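PDB 3SG0: extracellular ligand-binding receptor from Rhodopseudomonas palustris, which binds the aromatic acid phenylglyoxylate (benzoylformate) and probably delivers such lignin-derived compounds, as a periplasmic solute-binding protein, to an ABC transporter. Local coordinates for residues A[53-58]-A[317-322]; A[59-64]-A[324-329]; A[82-87]-A[91-96]; A[273-278]-A[286-291]. One frame throughout, in Å; residues are numbered along the deposited sequence.

Contact 1 (A[53-58]-A[317-322])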
loop_
_atom_site.group_PDB
_atom_site.type_symbol
_atom_site.label_atom_id
_atom_site.label_comp_id
_atom_site.label_asym_id
_atom_site.label_seq_id
_atom_site.Cartn_x
_atom_site.Cartn_y
_atom_site.Cartn_z
ATOM N N ALA A 53 12.911 13.294 -4.117
ATOM C CA ALA A 53 13.840 12.311 -4.662
ATOM C C ALA A 53 13.467 11.873 -6.072
ATOM O O ALA A 53 14.217 11.149 -6.712
ATOM C CB ALA A 53 13.929 11.094 -3.740
ATOM N N LEU A 54 12.306 12.307 -6.556
ATOM C CA LEU A 54 11.799 11.852 -7.848
ATOM C C LEU A 54 12.515 12.545 -9.001
ATOM O O LEU A 54 12.998 13.659 -8.848
ATOM C CB LEU A 54 10.292 12.085 -7.935
ATOM C CG LEU A 54 9.457 11.338 -6.897
ATOM C CD1 LEU A 54 8.000 11.736 -7.029
ATOM C CD2 LEU A 54 9.626 9.835 -7.034
ATOM N N PRO A 55 12.585 11.880 -10.167
ATOM C CA PRO A 55 13.354 12.433 -11.288
ATOM C C PRO A 55 12.781 13.751 -11.807
ATOM O O PRO A 55 11.569 13.865 -11.990
ATOM C CB PRO A 55 13.258 11.336 -12.357
ATOM C CG PRO A 55 12.087 10.502 -11.971
ATOM C CD PRO A 55 12.024 10.555 -10.473
ATOM N N LYS A 56 13.644 14.730 -12.048
ATOM C CA LYS A 56 13.198 16.045 -12.491
ATOM C C LYS A 56 13.223 16.189 -14.009
ATOM O O LYS A 56 12.787 17.200 -14.551
ATOM C CB LYS A 56 14.023 17.145 -11.821
ATOM C CG LYS A 56 13.485 17.572 -10.461
ATOM C CD LYS A 56 13.045 16.376 -9.630
ATOM C CE LYS A 56 12.298 16.810 -8.379
ATOM N NZ LYS A 56 11.801 15.671 -7.535
ATOM N N GLU A 57 13.723 15.162 -14.684
ATOM C CA GLU A 57 13.703 15.120 -16.139
ATOM C C GLU A 57 13.483 13.684 -16.585
ATOM O O GLU A 57 14.109 12.764 -16.064
ATOM C CB GLU A 57 15.012 15.653 -16.716
ATOM C CG GLU A 57 15.047 15.666 -18.236
ATOM C CD GLU A 57 16.329 16.261 -18.788
ATOM O OE1 GLU A 57 16.702 17.372 -18.356
ATOM O OE2 GLU A 57 16.962 15.614 -19.649
ATOM N N ILE A 58 12.586 13.493 -17.547
ATOM C CA ILE A 58 12.314 12.168 -18.093
ATOM C C ILE A 58 12.100 12.305 -19.590
ATOM O O ILE A 58 11.348 13.169 -20.030
ATOM C CB ILE A 58 11.052 11.525 -17.476
ATOM C CG1 ILE A 58 11.181 11.405 -15.951
ATOM C CG2 ILE A 58 10.807 10.157 -18.105
ATOM C CD1 ILE A 58 9.887 10.978 -15.259
ATOM N N LEU A 317 6.995 3.072 -12.956
ATOM C CA LEU A 317 6.097 2.741 -14.055
ATOM C C LEU A 317 5.856 3.937 -14.968
ATOM O O LEU A 317 5.866 3.806 -16.195
ATOM C CB LEU A 317 4.758 2.227 -13.528
ATOM C CG LEU A 317 4.789 0.847 -12.876
ATOM C CD1 LEU A 317 3.464 0.556 -12.205
ATOM C CD2 LEU A 317 5.105 -0.231 -13.895
ATOM N N VAL A 318 5.610 5.100 -14.386
ATOM C CA VAL A 318 5.347 6.288 -15.185
ATOM C C VAL A 318 6.576 6.662 -16.013
ATOM O O VAL A 318 6.477 6.930 -17.217
ATOM C CB VAL A 318 4.911 7.459 -14.293
ATOM C CG1 VAL A 318 4.819 8.740 -15.085
ATOM C CG2 VAL A 318 3.570 7.146 -13.647
ATOM N N GLU A 319 7.733 6.682 -15.367
ATOM C CA GLU A 319 8.978 7.007 -16.044
ATOM C C GLU A 319 9.239 6.055 -17.203
ATOM O O GLU A 319 9.711 6.478 -18.264
ATOM C CB GLU A 319 10.141 6.979 -15.048
ATOM C CG GLU A 319 11.498 7.319 -15.630
ATOM C CD GLU A 319 12.575 7.404 -14.563
ATOM O OE1 GLU A 319 12.516 6.616 -13.594
ATOM O OE2 GLU A 319 13.479 8.258 -14.686
ATOM N N ASN A 320 8.946 4.773 -17.011
ATOM C CA ASN A 320 9.164 3.787 -18.056
ATOM C C ASN A 320 8.244 3.996 -19.237
ATOM O O ASN A 320 8.605 3.635 -20.356
ATOM C CB ASN A 320 9.004 2.367 -17.517
ATOM C CG ASN A 320 10.171 1.940 -16.648
ATOM O OD1 ASN A 320 11.201 2.616 -16.588
ATOM N ND2 ASN A 320 10.019 0.814 -15.973
ATOM N N ALA A 321 7.072 4.576 -19.006
ATOM C CA ALA A 321 6.069 4.760 -20.052
ATOM C C ALA A 321 6.238 6.062 -20.826
ATOM O O ALA A 321 5.771 6.180 -21.963
ATOM C CB ALA A 321 4.691 4.721 -19.436
ATOM N N ILE A 322 6.879 7.051 -20.221
ATOM C CA ILE A 322 6.937 8.384 -20.809
ATOM C C ILE A 322 7.640 8.474 -22.174
ATOM O O ILE A 322 7.140 9.147 -23.066
ATOM C CB ILE A 322 7.488 9.409 -19.788
ATOM C CG1 ILE A 322 6.365 9.836 -18.829
ATOM C CG2 ILE A 322 8.082 10.626 -20.493
ATOM C CD1 ILE A 322 6.828 10.587 -17.589
HETATM O O HOH W 1 14.596 9.951 -16.382
#

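Contact 2 (A[59-64]-A[324-329])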
loop_
_atom_site.group_PDB
_atom_site.type_symbol
_atom_site.label_atom_id
_atom_site.label_comp_id
_atom_site.label_asym_id
_atom_site.label_seq_id
_atom_site.Cartn_x
_atom_site.Cartn_y
_atom_site.Cartn_z
ATOM N N GLY A 59 12.760 11.455 -20.371
ATOM C CA GLY A 59 12.598 11.473 -21.817
ATOM C C GLY A 59 13.002 12.793 -22.448
ATOM O O GLY A 59 12.526 13.145 -23.527
ATOM N N GLY A 60 13.875 13.532 -21.768
ATOM C CA GLY A 60 14.336 14.820 -22.256
ATOM C C GLY A 60 13.439 15.986 -21.881
ATOM O O GLY A 60 13.713 17.133 -22.243
ATOM N N GLU A 61 12.365 15.699 -21.150
ATOM C CA GLU A 61 11.422 16.730 -20.742
ATOM C C GLU A 61 11.522 16.992 -19.253
ATOM O O GLU A 61 11.717 16.065 -18.460
ATOM C CB GLU A 61 9.989 16.300 -21.059
ATOM C CG GLU A 61 9.685 16.141 -22.534
ATOM C CD GLU A 61 9.559 17.469 -23.245
ATOM O OE1 GLU A 61 9.073 18.437 -22.619
ATOM O OE2 GLU A 61 9.948 17.545 -24.427
ATOM N N LYS A 62 11.365 18.252 -18.868
ATOM C CA LYS A 62 11.280 18.594 -17.456
ATOM C C LYS A 62 10.009 18.005 -16.859
ATOM O O LYS A 62 8.981 17.918 -17.533
ATOM C CB LYS A 62 11.294 20.112 -17.259
ATOM C CG LYS A 62 11.300 20.535 -15.795
ATOM C CD LYS A 62 11.406 22.044 -15.623
ATOM C CE LYS A 62 10.098 22.744 -15.953
ATOM N NZ LYS A 62 10.125 24.175 -15.539
ATOM N N VAL A 63 10.093 17.601 -15.598
ATOM C CA VAL A 63 8.948 17.071 -14.873
ATOM C C VAL A 63 8.761 17.912 -13.620
ATOM O O VAL A 63 9.719 18.149 -12.878
ATOM C CB VAL A 63 9.178 15.609 -14.458
ATOM C CG1 VAL A 63 7.952 15.053 -13.732
ATOM C CG2 VAL A 63 9.509 14.754 -15.671
ATOM N N THR A 64 7.537 18.383 -13.400
ATOM C CA THR A 64 7.193 19.153 -12.216
ATOM C C THR A 64 6.162 18.369 -11.408
ATOM O O THR A 64 5.187 17.858 -11.969
ATOM C CB THR A 64 6.584 20.498 -12.614
ATOM O OG1 THR A 64 7.534 21.236 -13.397
ATOM C CG2 THR A 64 6.205 21.305 -11.377
ATOM N N ALA A 324 7.855 6.385 -24.671
ATOM C CA ALA A 324 6.933 5.964 -25.718
ATOM C C ALA A 324 5.795 6.963 -25.894
ATOM O O ALA A 324 5.397 7.275 -27.021
ATOM C CB ALA A 324 6.385 4.568 -25.438
ATOM N N ALA A 325 5.277 7.492 -24.792
ATOM C CA ALA A 325 4.184 8.445 -24.875
ATOM C C ALA A 325 4.595 9.733 -25.602
ATOM O O ALA A 325 3.793 10.340 -26.313
ATOM C CB ALA A 325 3.642 8.747 -23.479
ATOM N N LEU A 326 5.847 10.145 -25.413
ATOM C CA LEU A 326 6.371 11.341 -26.064
ATOM C C LEU A 326 6.461 11.178 -27.575
ATOM O O LEU A 326 6.534 12.168 -28.295
ATOM C CB LEU A 326 7.745 11.715 -25.501
ATOM C CG LEU A 326 7.726 12.292 -24.089
ATOM C CD1 LEU A 326 9.131 12.316 -23.513
ATOM C CD2 LEU A 326 7.092 13.682 -24.059
ATOM N N LYS A 327 6.481 9.942 -28.064
ATOM C CA LYS A 327 6.500 9.713 -29.510
ATOM C C LYS A 327 5.120 9.934 -30.105
ATOM O O LYS A 327 4.986 10.137 -31.315
ATOM C CB LYS A 327 6.963 8.300 -29.833
ATOM C CG LYS A 327 8.321 7.959 -29.275
ATOM C CD LYS A 327 8.808 6.613 -29.786
ATOM C CE LYS A 327 10.103 6.204 -29.102
ATOM N NZ LYS A 327 10.494 4.820 -29.470
ATOM N N ALA A 328 4.104 9.890 -29.248
ATOM C CA ALA A 328 2.714 9.966 -29.689
ATOM C C ALA A 328 2.123 11.367 -29.620
ATOM O O ALA A 328 1.289 11.733 -30.447
ATOM C CB ALA A 328 1.849 8.997 -28.890
ATOM N N ALA A 329 2.541 12.147 -28.628
ATOM C CA ALA A 329 1.885 13.415 -28.336
ATOM C C ALA A 329 2.715 14.239 -27.371
ATOM O O ALA A 329 3.649 13.732 -26.756
ATOM C CB ALA A 329 0.498 13.164 -27.747
#

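Contact 3 (A[82-87]-A[91-96])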
loop_
_atom_site.group_PDB
_atom_site.type_symbol
_atom_site.label_atom_id
_atom_site.label_comp_id
_atom_site.label_asym_id
_atom_site.label_seq_id
_atom_site.Cartn_x
_atom_site.Cartn_y
_atom_site.Cartn_z
ATOM N N ARG A 82 -9.362 17.164 -8.170
ATOM C CA ARG A 82 -10.032 18.040 -9.120
ATOM C C ARG A 82 -9.207 19.290 -9.398
ATOM O O ARG A 82 -9.175 19.766 -10.532
ATOM C CB ARG A 82 -11.455 18.377 -8.671
ATOM C CG ARG A 82 -12.396 17.188 -8.765
ATOM C CD ARG A 82 -13.845 17.589 -8.547
ATOM N NE ARG A 82 -14.740 16.505 -8.943
ATOM C CZ ARG A 82 -15.357 15.690 -8.097
ATOM N NH1 ARG A 82 -15.193 15.835 -6.786
ATOM N NH2 ARG A 82 -16.145 14.731 -8.566
ATOM N N LYS A 83 -8.528 19.817 -8.383
ATOM C CA LYS A 83 -7.654 20.970 -8.577
ATOM C C LYS A 83 -6.482 20.611 -9.486
ATOM O O LYS A 83 -6.162 21.339 -10.428
ATOM C CB LYS A 83 -7.130 21.486 -7.235
ATOM C CG LYS A 83 -6.284 22.746 -7.346
ATOM C CD LYS A 83 -5.463 22.981 -6.088
ATOM C CE LYS A 83 -6.340 23.046 -4.849
ATOM N NZ LYS A 83 -5.532 23.221 -3.606
ATOM N N LEU A 84 -5.840 19.485 -9.200
ATOM C CA LEU A 84 -4.692 19.043 -9.984
ATOM C C LEU A 84 -5.077 18.746 -11.436
ATOM O O LEU A 84 -4.322 19.056 -12.369
ATOM C CB LEU A 84 -4.047 17.820 -9.330
ATOM C CG LEU A 84 -3.412 18.090 -7.960
ATOM C CD1 LEU A 84 -3.145 16.785 -7.220
ATOM C CD2 LEU A 84 -2.125 18.878 -8.128
ATOM N N LEU A 85 -6.251 18.157 -11.632
ATOM C CA LEU A 85 -6.700 17.779 -12.968
ATOM C C LEU A 85 -7.216 18.989 -13.745
ATOM O O LEU A 85 -6.838 19.209 -14.901
ATOM C CB LEU A 85 -7.770 16.675 -12.888
ATOM C CG LEU A 85 -7.335 15.333 -12.297
ATOM C CD1 LEU A 85 -8.535 14.483 -11.891
ATOM C CD2 LEU A 85 -6.432 14.571 -13.268
ATOM N N SER A 86 -8.066 19.792 -13.113
ATOM C CA SER A 86 -8.745 20.866 -13.831
ATOM C C SER A 86 -7.919 22.143 -13.915
ATOM O O SER A 86 -8.021 22.886 -14.895
ATOM C CB SER A 86 -10.117 21.156 -13.208
ATOM O OG SER A 86 -9.995 21.937 -12.034
ATOM N N GLU A 87 -7.108 22.409 -12.898
ATOM C CA GLU A 87 -6.308 23.628 -12.859
ATOM C C GLU A 87 -4.888 23.445 -13.395
ATOM O O GLU A 87 -4.441 24.201 -14.258
ATOM C CB GLU A 87 -6.284 24.229 -11.448
ATOM C CG GLU A 87 -7.651 24.679 -10.942
ATOM C CD GLU A 87 -7.601 25.273 -9.545
ATOM O OE1 GLU A 87 -6.499 25.649 -9.090
ATOM O OE2 GLU A 87 -8.668 25.362 -8.898
ATOM N N ASP A 91 -0.526 15.432 -16.148
ATOM C CA ASP A 91 -0.516 14.298 -17.055
ATOM C C ASP A 91 -0.816 12.980 -16.367
ATOM O O ASP A 91 -1.347 12.058 -16.994
ATOM C CB ASP A 91 0.832 14.225 -17.761
ATOM C CG ASP A 91 1.097 15.452 -18.588
ATOM O OD1 ASP A 91 0.332 15.683 -19.544
ATOM O OD2 ASP A 91 2.047 16.209 -18.276
ATOM N N VAL A 92 -0.452 12.892 -15.088
ATOM C CA VAL A 92 -0.684 11.711 -14.273
ATOM C C VAL A 92 -1.063 12.173 -12.874
ATOM O O VAL A 92 -0.492 13.146 -12.372
ATOM C CB VAL A 92 0.587 10.837 -14.166
ATOM C CG1 VAL A 92 0.340 9.616 -13.289
ATOM C CG2 VAL A 92 1.074 10.415 -15.548
ATOM N N LEU A 93 -2.012 11.480 -12.249
ATOM C CA LEU A 93 -2.370 11.708 -10.852
ATOM C C LEU A 93 -1.898 10.517 -10.053
ATOM O O LEU A 93 -2.002 9.388 -10.519
ATOM C CB LEU A 93 -3.882 11.833 -10.724
ATOM C CG LEU A 93 -4.468 12.149 -9.351
ATOM C CD1 LEU A 93 -3.870 13.421 -8.738
ATOM C CD2 LEU A 93 -5.985 12.259 -9.439
ATOM N N ILE A 94 -1.375 10.767 -8.859
ATOM C CA ILE A 94 -0.918 9.715 -7.966
ATOM C C ILE A 94 -1.582 9.908 -6.608
ATOM O O ILE A 94 -1.603 11.026 -6.079
ATOM C CB ILE A 94 0.618 9.739 -7.826
ATOM C CG1 ILE A 94 1.277 9.615 -9.213
ATOM C CG2 ILE A 94 1.079 8.663 -6.861
ATOM C CD1 ILE A 94 2.796 9.566 -9.183
ATOM N N GLY A 95 -2.147 8.842 -6.055
ATOM C CA GLY A 95 -2.715 8.885 -4.715
ATOM C C GLY A 95 -3.993 8.075 -4.589
ATOM O O GLY A 95 -4.410 7.388 -5.530
ATOM N N SER A 96 -4.612 8.084 -3.411
ATOM C CA SER A 96 -4.025 8.597 -2.188
ATOM C C SER A 96 -3.262 7.456 -1.502
ATOM O O SER A 96 -2.870 6.473 -2.144
ATOM C CB SER A 96 -5.141 9.160 -1.305
ATOM O OG SER A 96 -4.647 9.677 -0.076
#

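Contact 4 (A[273-278]-A[286-291])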
loop_
_atom_site.group_PDB
_atom_site.type_symbol
_atom_site.label_atom_id
_atom_site.label_comp_id
_atom_site.label_asym_id
_atom_site.label_seq_id
_atom_site.Cartn_x
_atom_site.Cartn_y
_atom_site.Cartn_z
ATOM N N SER A 273 10.347 -5.390 2.472
ATOM C CA SER A 273 10.442 -5.650 3.908
ATOM C C SER A 273 11.369 -6.804 4.254
ATOM O O SER A 273 11.896 -6.868 5.365
ATOM C CB SER A 273 9.057 -5.935 4.482
ATOM O OG SER A 273 8.187 -4.832 4.282
ATOM N N GLY A 274 11.532 -7.733 3.319
ATOM C CA GLY A 274 12.402 -8.871 3.537
ATOM C C GLY A 274 13.728 -8.785 2.807
ATOM O O GLY A 274 14.490 -9.750 2.792
ATOM N N ALA A 275 14.022 -7.635 2.213
ATOM C CA ALA A 275 15.136 -7.539 1.276
ATOM C C ALA A 275 16.479 -7.844 1.917
ATOM O O ALA A 275 17.359 -8.411 1.272
ATOM C CB ALA A 275 15.165 -6.163 0.636
ATOM N N GLU A 276 16.652 -7.462 3.179
ATOM C CA GLU A 276 17.936 -7.678 3.848
ATOM C C GLU A 276 18.238 -9.157 4.053
ATOM O O GLU A 276 19.385 -9.527 4.312
ATOM C CB GLU A 276 17.990 -6.942 5.186
ATOM C CG GLU A 276 18.073 -5.431 5.060
ATOM C CD GLU A 276 16.783 -4.815 4.540
ATOM O OE1 GLU A 276 15.707 -5.075 5.126
ATOM O OE2 GLU A 276 16.835 -4.072 3.531
ATOM N N ASP A 277 17.218 -10.002 3.940
ATOM C CA ASP A 277 17.394 -11.441 4.107
ATOM C C ASP A 277 17.395 -12.194 2.782
ATOM O O ASP A 277 17.314 -13.426 2.759
ATOM C CB ASP A 277 16.324 -11.991 5.052
ATOM C CG ASP A 277 16.452 -11.423 6.443
ATOM O OD1 ASP A 277 17.593 -11.399 6.955
ATOM O OD2 ASP A 277 15.429 -10.980 7.013
HETATM N N MSE A 278 17.518 -11.460 1.681
HETATM C CA MSE A 278 17.589 -12.066 0.360
HETATM C C MSE A 278 19.038 -12.043 -0.123
HETATM O O MSE A 278 19.872 -11.348 0.455
HETATM C CB MSE A 278 16.690 -11.308 -0.606
HETATM C CG MSE A 278 15.226 -11.351 -0.213
HETATM SE SE MSE A 278 14.100 -10.371 -1.431
HETATM C CE MSE A 278 12.421 -10.606 -0.481
ATOM N N LYS A 286 18.560 -4.522 -5.322
ATOM C CA LYS A 286 19.017 -3.480 -6.230
ATOM C C LYS A 286 17.989 -2.358 -6.353
ATOM O O LYS A 286 18.329 -1.174 -6.267
ATOM C CB LYS A 286 19.315 -4.069 -7.609
ATOM C CG LYS A 286 19.737 -3.044 -8.651
ATOM C CD LYS A 286 19.933 -3.706 -10.010
ATOM C CE LYS A 286 20.007 -2.680 -11.134
ATOM N NZ LYS A 286 21.401 -2.409 -11.577
ATOM N N VAL A 287 16.729 -2.723 -6.553
ATOM C CA VAL A 287 15.704 -1.701 -6.721
ATOM C C VAL A 287 15.436 -0.970 -5.412
ATOM O O VAL A 287 15.019 0.192 -5.425
ATOM C CB VAL A 287 14.406 -2.253 -7.362
ATOM C CG1 VAL A 287 14.717 -2.885 -8.709
ATOM C CG2 VAL A 287 13.701 -3.244 -6.443
ATOM N N LYS A 288 15.686 -1.629 -4.287
ATOM C CA LYS A 288 15.567 -0.967 -2.996
ATOM C C LYS A 288 16.687 0.048 -2.805
ATOM O O LYS A 288 16.444 1.162 -2.335
ATOM C CB LYS A 288 15.543 -1.983 -1.852
ATOM C CG LYS A 288 15.404 -1.345 -0.478
ATOM C CD LYS A 288 15.126 -2.380 0.614
ATOM C CE LYS A 288 14.898 -1.707 1.954
ATOM N NZ LYS A 288 14.506 -2.686 3.000
ATOM N N ALA A 289 17.906 -0.323 -3.183
ATOM C CA ALA A 289 19.040 0.578 -3.026
ATOM C C ALA A 289 18.852 1.849 -3.846
ATOM O O ALA A 289 19.215 2.931 -3.393
ATOM C CB ALA A 289 20.339 -0.125 -3.396
ATOM N N ARG A 290 18.297 1.736 -5.045
ATOM C CA ARG A 290 18.054 2.910 -5.882
ATOM C C ARG A 290 17.150 3.905 -5.160
ATOM O O ARG A 290 17.407 5.113 -5.147
ATOM C CB ARG A 290 17.419 2.513 -7.217
ATOM C CG ARG A 290 18.359 1.827 -8.187
ATOM C CD ARG A 290 17.724 1.705 -9.565
ATOM N NE ARG A 290 17.348 3.006 -10.111
ATOM C CZ ARG A 290 16.096 3.438 -10.236
ATOM N NH1 ARG A 290 15.084 2.667 -9.862
ATOM N NH2 ARG A 290 15.855 4.639 -10.744
ATOM N N PHE A 291 16.077 3.396 -4.563
ATOM C CA PHE A 291 15.151 4.232 -3.812
ATOM C C PHE A 291 15.802 4.808 -2.564
ATOM O O PHE A 291 15.745 6.017 -2.323
ATOM C CB PHE A 291 13.919 3.416 -3.428
ATOM C CG PHE A 291 13.068 4.045 -2.357
ATOM C CD1 PHE A 291 12.447 5.267 -2.560
ATOM C CD2 PHE A 291 12.863 3.390 -1.151
ATOM C CE1 PHE A 291 11.644 5.823 -1.576
ATOM C CE2 PHE A 291 12.061 3.933 -0.175
ATOM C CZ PHE A 291 11.450 5.156 -0.382
#

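Contact 1 (A[53-58]-A[317-322])
The carboxylate of E319 has the ring of P55 over one face, with CG of P55 3.8 Å from OE2 of E319, while CG1 of I58 approaches the same oxygen more loosely from that side. At the edge of the group, close to its plane, a water donates to OE2 of E319 (2.6 Å) and to the backbone O of E57. The acid chain is extended, with CG anti to the backbone N (chi1 -179°), and its methylenes slant across I58: CG of E319 is 3.8 Å from CG2 of I58. These contacts press the edge strand 57-58 against helix 306-328, in the type I periplasmic-binding fold of the leucine-binding protein family. E319 also belongs, with R290 and T316, to a site for 3-hydroxypyruvate, which is not bound to this chain. One helical turn on, I322 meets I58 at about a right angle, their CG2 methyls 3.7 Å apart and their CD1 methyls 3.9 Å apart. Branched isoleucines suit both places, each offering two methyl groups, on separate branches, to its mate. An alanine in place of I58 would lose both branches and is likely to open a gap beside I322 and E319.

Contact 2 (A[59-64]-A[324-329])
A tight beta-hairpin, strand 57-58 turning back into strand 61-69, presents its turn to the last turns of helix 306-328. One leucine carries the helix side of the meeting. L326 points toward the hairpin and spreads its two methyls over it: CD1 lies 3.5 Å from the backbone O of G59, and CD2 lies 3.9 Å from CG of E61. Its side chain runs at a slant to that of E61. The glutamate is bent at chi2, and it is the methylene CG, not the carboxylate, that meets the leucine. The glutamate thus gives an aliphatic surface to L326 while keeping a charged end, a fair choice at a surface contact. Glycine suits position 59 twice over: its phi is positive, and a CB there would run into CD1 of L326. G60, also at positive phi, would jam a CB against the preceding carbonyl oxygen. Behind the contact, F336 and P331 pack on L326, and I28 of the neighbouring strand 28-34 touches E61. The backbone angles of G59 and G60 are those of a type I' turn, a classic two-residue link in beta-hairpins, here backed by a helix end.

Contact 3 (A[82-87]-A[91-96])
L93 stands between two consecutive leucines of the helix and gives one methyl to each: its CD1 lies 3.8 Å from CD1 of L84, and its CD2 reaches CD1 of L85 at a looser 4.2 Å. Both helix leucines cross L93 at about a right angle, so the touching is between methyl ends and not along the length of the chains. The bond to CB of L93 points toward the helix, and with CG anti to the backbone N (chi1 -177°) the branch is set so that one methyl faces each leucine. L84 points toward the strand; L85 leaves the helix more to one side, and its CD1 comes back to meet L93. Leucine fits all three places, since its terminal branch reaches across the 7.7 Å that separates CA of L84 from CA of L93. On the same helix, the backbone O of R82 is gripped from opposite faces of its plane by OG and N of S86, each at 2.8 Å, the serine hydroxyl folding back on the helix's own carbonyl. The contact belongs to a beta-alpha-beta crossover, in which helix 74-86 leads from strand 61-69 to strand 92-94 past strand 28-34. I108 of helix 99-111 packs on L85 beside it, while V92 and I94 point away from helix 74-86, V92 touching I340 of helix 334-344 and both against I30 of strand 28-34.

Contact 4 (A[273-278]-A[286-291])
The ammonium NZ of K288 is gripped by two oxygens: it donates to OE2 of E276 at 2.8 Å, in a salt bridge, and to the backbone O of F272. The ring of F272 adds a cation-pi contact to the same charge. OE2 of E276 receives the bond on its syn lone pair, the side of the other carboxylate oxygen, yet OE1 stays farther off, 3.4 Å from NZ of K288, so the bridge leans on one oxygen. K288 reaches this place by full extension, its CG anti to the backbone N (chi1 -179°) and every later torsion straight. E276 meets it at about a right angle, and the bend at chi2 (70°) swings its carboxylate round toward the lysine. On the way the aliphatic part is used too, for CD of K288 rests 3.8 Å from CB of A275. Lysine thus offers both a long aliphatic stem and a charge, while the small alanine points at the stem without obstructing it. A leucine in place of K288 would probably leave the carboxylate of E276 without its charged mate and the carbonyl of F272 without this donor. The bridge links the 3-10 segment 275-276, just after helix 271-274, to helix 283-298. Behind the turn, D277 pairs with R383 near the C terminus, while on the helix side F291 packs against W312 of helix 306-328.

From the N terminus, residues 53-58 and then 59-64 form the hairpin whose partners lie some 260 residues later on helix 306-328. Contacts 1 and 2 therefore close two very long loops, and because their segments alternate along the chain they cross; they also touch directly, through a probable hydrogen bond from V63 N to K56 O. Contact 3 closes a short loop nested inside both, fastening helix 74-86 to strand 92-94 of the same sheet, where V92 packs on V318. Contact 4 follows contact 3 in series, another short loop nested inside the long ones, joining residues 273-278 to helix 283-298. Helix 306-328 thus brings the chain back to the edge of the N-terminal sheet.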